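Long-range contact in glutathione S-transferase omega-like 2 (Saccharomyces cerevisiae, PDB 5LKB), which reduces dehydroascorbate, beta-hydroxyethyl disulfide and dimethylarsinic acid with glutathione as a one-cysteine thiol transferase, and reacts with glutathionyl-(hydro)quinones: residues A[37-42]-A[132-137]. Sequence-based numbering, arbitrary orientation.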
loop_
_atom_site.group_PDB
_atom_site.type_symbol
_atom_site.label_atom_id
_atom_site.label_comp_id
_atom_site.label_asym_id
_atom_site.label_seq_id
_atom_site.Cartn_x
_atom_site.Cartn_y
_atom_site.Cartn_z
ATOM N N ARG A 37 -39.155 4.020 -18.500
ATOM C CA ARG A 37 -38.669 4.925 -19.534
ATOM C C ARG A 37 -37.167 5.197 -19.422
ATOM O O ARG A 37 -36.484 5.387 -20.438
ATOM C CB ARG A 37 -39.430 6.275 -19.491
ATOM C CG ARG A 37 -38.897 7.295 -20.494
ATOM C CD ARG A 37 -39.795 8.523 -20.602
ATOM N NE ARG A 37 -39.107 9.440 -21.476
ATOM C CZ ARG A 37 -39.571 10.642 -21.843
ATOM N NH1 ARG A 37 -40.722 11.085 -21.346
ATOM N NH2 ARG A 37 -38.850 11.415 -22.660
ATOM N N TYR A 38 -36.659 5.329 -18.189
ATOM C CA TYR A 38 -35.254 5.681 -17.969
ATOM C C TYR A 38 -34.450 4.484 -17.479
ATOM O O TYR A 38 -34.976 3.564 -16.847
ATOM C CB TYR A 38 -35.173 6.860 -16.994
ATOM C CG TYR A 38 -35.954 8.084 -17.494
ATOM C CD1 TYR A 38 -35.417 8.960 -18.416
ATOM C CD2 TYR A 38 -37.207 8.329 -17.017
ATOM C CE1 TYR A 38 -36.139 10.049 -18.900
ATOM C CE2 TYR A 38 -37.947 9.393 -17.501
ATOM C CZ TYR A 38 -37.385 10.270 -18.410
ATOM O OH TYR A 38 -38.079 11.393 -18.933
ATOM N N TRP A 39 -33.144 4.559 -17.731
ATOM C CA TRP A 39 -32.225 3.479 -17.436
ATOM C C TRP A 39 -30.957 4.094 -16.855
ATOM O O TRP A 39 -30.585 5.222 -17.165
ATOM C CB TRP A 39 -31.828 2.708 -18.702
ATOM C CG TRP A 39 -31.615 1.239 -18.430
ATOM C CD1 TRP A 39 -30.440 0.579 -18.336
ATOM C CD2 TRP A 39 -32.638 0.282 -18.230
ATOM N NE1 TRP A 39 -30.669 -0.758 -18.070
ATOM C CE2 TRP A 39 -32.029 -0.954 -18.020
ATOM C CE3 TRP A 39 -34.020 0.349 -18.227
ATOM C CZ2 TRP A 39 -32.767 -2.111 -17.819
ATOM C CZ3 TRP A 39 -34.731 -0.759 -18.013
ATOM C CH2 TRP A 39 -34.111 -1.998 -17.801
ATOM N N LEU A 40 -30.325 3.348 -15.973
ATOM C CA LEU A 40 -29.124 3.785 -15.284
ATOM C C LEU A 40 -28.032 2.791 -15.641
ATOM O O LEU A 40 -28.084 1.626 -15.212
ATOM C CB LEU A 40 -29.391 3.861 -13.771
ATOM C CG LEU A 40 -28.196 4.367 -12.956
ATOM C CD1 LEU A 40 -27.916 5.869 -13.376
ATOM C CD2 LEU A 40 -28.491 4.276 -11.499
ATOM N N TYR A 41 -27.015 3.240 -16.402
ATOM C CA TYR A 41 -25.867 2.415 -16.776
ATOM C C TYR A 41 -24.690 2.805 -15.883
ATOM O O TYR A 41 -24.355 3.981 -15.783
ATOM C CB TYR A 41 -25.457 2.662 -18.232
ATOM C CG TYR A 41 -26.496 2.212 -19.274
ATOM C CD1 TYR A 41 -26.526 0.885 -19.703
ATOM C CD2 TYR A 41 -27.432 3.093 -19.800
ATOM C CE1 TYR A 41 -27.459 0.453 -20.630
ATOM C CE2 TYR A 41 -28.346 2.666 -20.732
ATOM C CZ TYR A 41 -28.330 1.370 -21.177
ATOM O OH TYR A 41 -29.275 0.963 -22.111
ATOM N N VAL A 42 -24.077 1.808 -15.226
ATOM C CA VAL A 42 -23.058 2.060 -14.219
ATOM C C VAL A 42 -21.913 1.089 -14.398
ATOM O O VAL A 42 -22.013 0.086 -15.106
ATOM C CB VAL A 42 -23.593 1.884 -12.785
ATOM C CG1 VAL A 42 -24.802 2.764 -12.533
ATOM C CG2 VAL A 42 -23.997 0.451 -12.538
ATOM N N ASN A 132 -25.195 -7.423 -20.003
ATOM C CA ASN A 132 -25.341 -6.940 -21.355
ATOM C C ASN A 132 -25.934 -5.539 -21.320
ATOM O O ASN A 132 -26.405 -5.048 -20.288
ATOM C CB ASN A 132 -26.216 -7.906 -22.155
ATOM C CG ASN A 132 -27.639 -8.005 -21.622
ATOM O OD1 ASN A 132 -27.897 -7.929 -20.419
ATOM N ND2 ASN A 132 -28.593 -8.232 -22.531
ATOM N N GLU A 133 -25.918 -4.894 -22.495
ATOM C CA GLU A 133 -26.692 -3.688 -22.740
ATOM C C GLU A 133 -28.012 -4.190 -23.346
ATOM O O GLU A 133 -28.012 -4.622 -24.507
ATOM C CB GLU A 133 -25.913 -2.765 -23.693
ATOM C CG GLU A 133 -26.484 -1.346 -23.840
ATOM C CD GLU A 133 -27.871 -1.398 -24.478
ATOM O OE1 GLU A 133 -27.892 -1.681 -25.703
ATOM O OE2 GLU A 133 -28.871 -1.221 -23.753
ATOM N N PRO A 134 -29.107 -4.218 -22.586
ATOM C CA PRO A 134 -30.287 -5.009 -22.994
ATOM C C PRO A 134 -31.230 -4.339 -23.983
ATOM O O PRO A 134 -32.095 -5.048 -24.500
ATOM C CB PRO A 134 -31.007 -5.261 -21.664
ATOM C CG PRO A 134 -30.716 -3.991 -20.871
ATOM C CD PRO A 134 -29.333 -3.538 -21.288
ATOM N N HIS A 135 -31.094 -3.049 -24.279
ATOM C CA HIS A 135 -32.061 -2.408 -25.180
ATOM C C HIS A 135 -31.647 -2.482 -26.651
ATOM O O HIS A 135 -32.507 -2.711 -27.525
ATOM C CB HIS A 135 -32.295 -0.976 -24.710
ATOM C CG HIS A 135 -32.836 -0.907 -23.331
ATOM N ND1 HIS A 135 -34.099 -1.334 -23.002
ATOM C CD2 HIS A 135 -32.243 -0.550 -22.167
ATOM C CE1 HIS A 135 -34.293 -1.184 -21.704
ATOM N NE2 HIS A 135 -33.176 -0.700 -21.178
ATOM N N TYR A 136 -30.356 -2.354 -26.938
ATOM C CA TYR A 136 -29.826 -2.316 -28.294
ATOM C C TYR A 136 -28.734 -3.324 -28.565
ATOM O O TYR A 136 -28.214 -3.348 -29.691
ATOM C CB TYR A 136 -29.288 -0.905 -28.600
ATOM C CG TYR A 136 -30.151 0.164 -27.983
ATOM C CD1 TYR A 136 -31.379 0.513 -28.544
ATOM C CD2 TYR A 136 -29.783 0.789 -26.808
ATOM C CE1 TYR A 136 -32.188 1.451 -27.949
ATOM C CE2 TYR A 136 -30.577 1.736 -26.205
ATOM C CZ TYR A 136 -31.799 2.073 -26.777
ATOM O OH TYR A 136 -32.603 3.007 -26.144
ATOM N N GLY A 137 -28.278 -4.070 -27.555
ATOM C CA GLY A 137 -27.108 -4.930 -27.708
ATOM C C GLY A 137 -25.786 -4.233 -27.930
ATOM O O GLY A 137 -24.889 -4.811 -28.548
#
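Trp39 and Tyr41, two residues apart on strand 38-42 of the thioredoxin-like glutathione transferase domain, meet Glu133, Pro134 and His135 of the loop that leads to helix 141-148. The strand is an inner one of the four-stranded sheet, and both aromatic side chains rise from the same side of it, whereas Leu40 and Val42 pack on helix 47-58 behind. The close packing centres on a T-shaped stack: the His135 ring stands edge-on to the indole, planes at 89°, and its NE2 lies over the centre of one face, 3.2 Å from Trp39 CD2. A broad, flat tryptophan suits this place because its face receives the imidazole edge while CZ2 also reaches Pro134 CG at 4.1 Å; its NE1 bonds to Ser68 of the neighbouring strand. Were Trp39 an alanine, His135 would probably lose the face its edge meets, and Ser68 OG its indole partner, with a gap left beside Pro134. Contact is looser where Pro134 CD comes no nearer than 4.5 Å to Tyr41 CE1. The loop is the more open side: Pro134, His135 and Tyr136 stay partly exposed, while Trp39 and Tyr41 are buried. Tyr136 barely touches the strand, its hydroxyl bonding instead to Trp162.

Tyr41 combines a flat ring with a polar end long enough to reach the loop, and Glu133 suits its place because two carboxylate oxygens can accept several bonds at once. With CG anti to the backbone N (chi1 -169°) and a bend at chi2, the carboxylate bends over the backbone that follows, where OE1 accepts from Tyr136 N with its syn lone pair and from Tyr138 N. Glu133 OE2 is gripped from opposite faces of the carboxylate plane, by His135 N at 2.9 Å and by Tyr41 OH at 2.8 Å.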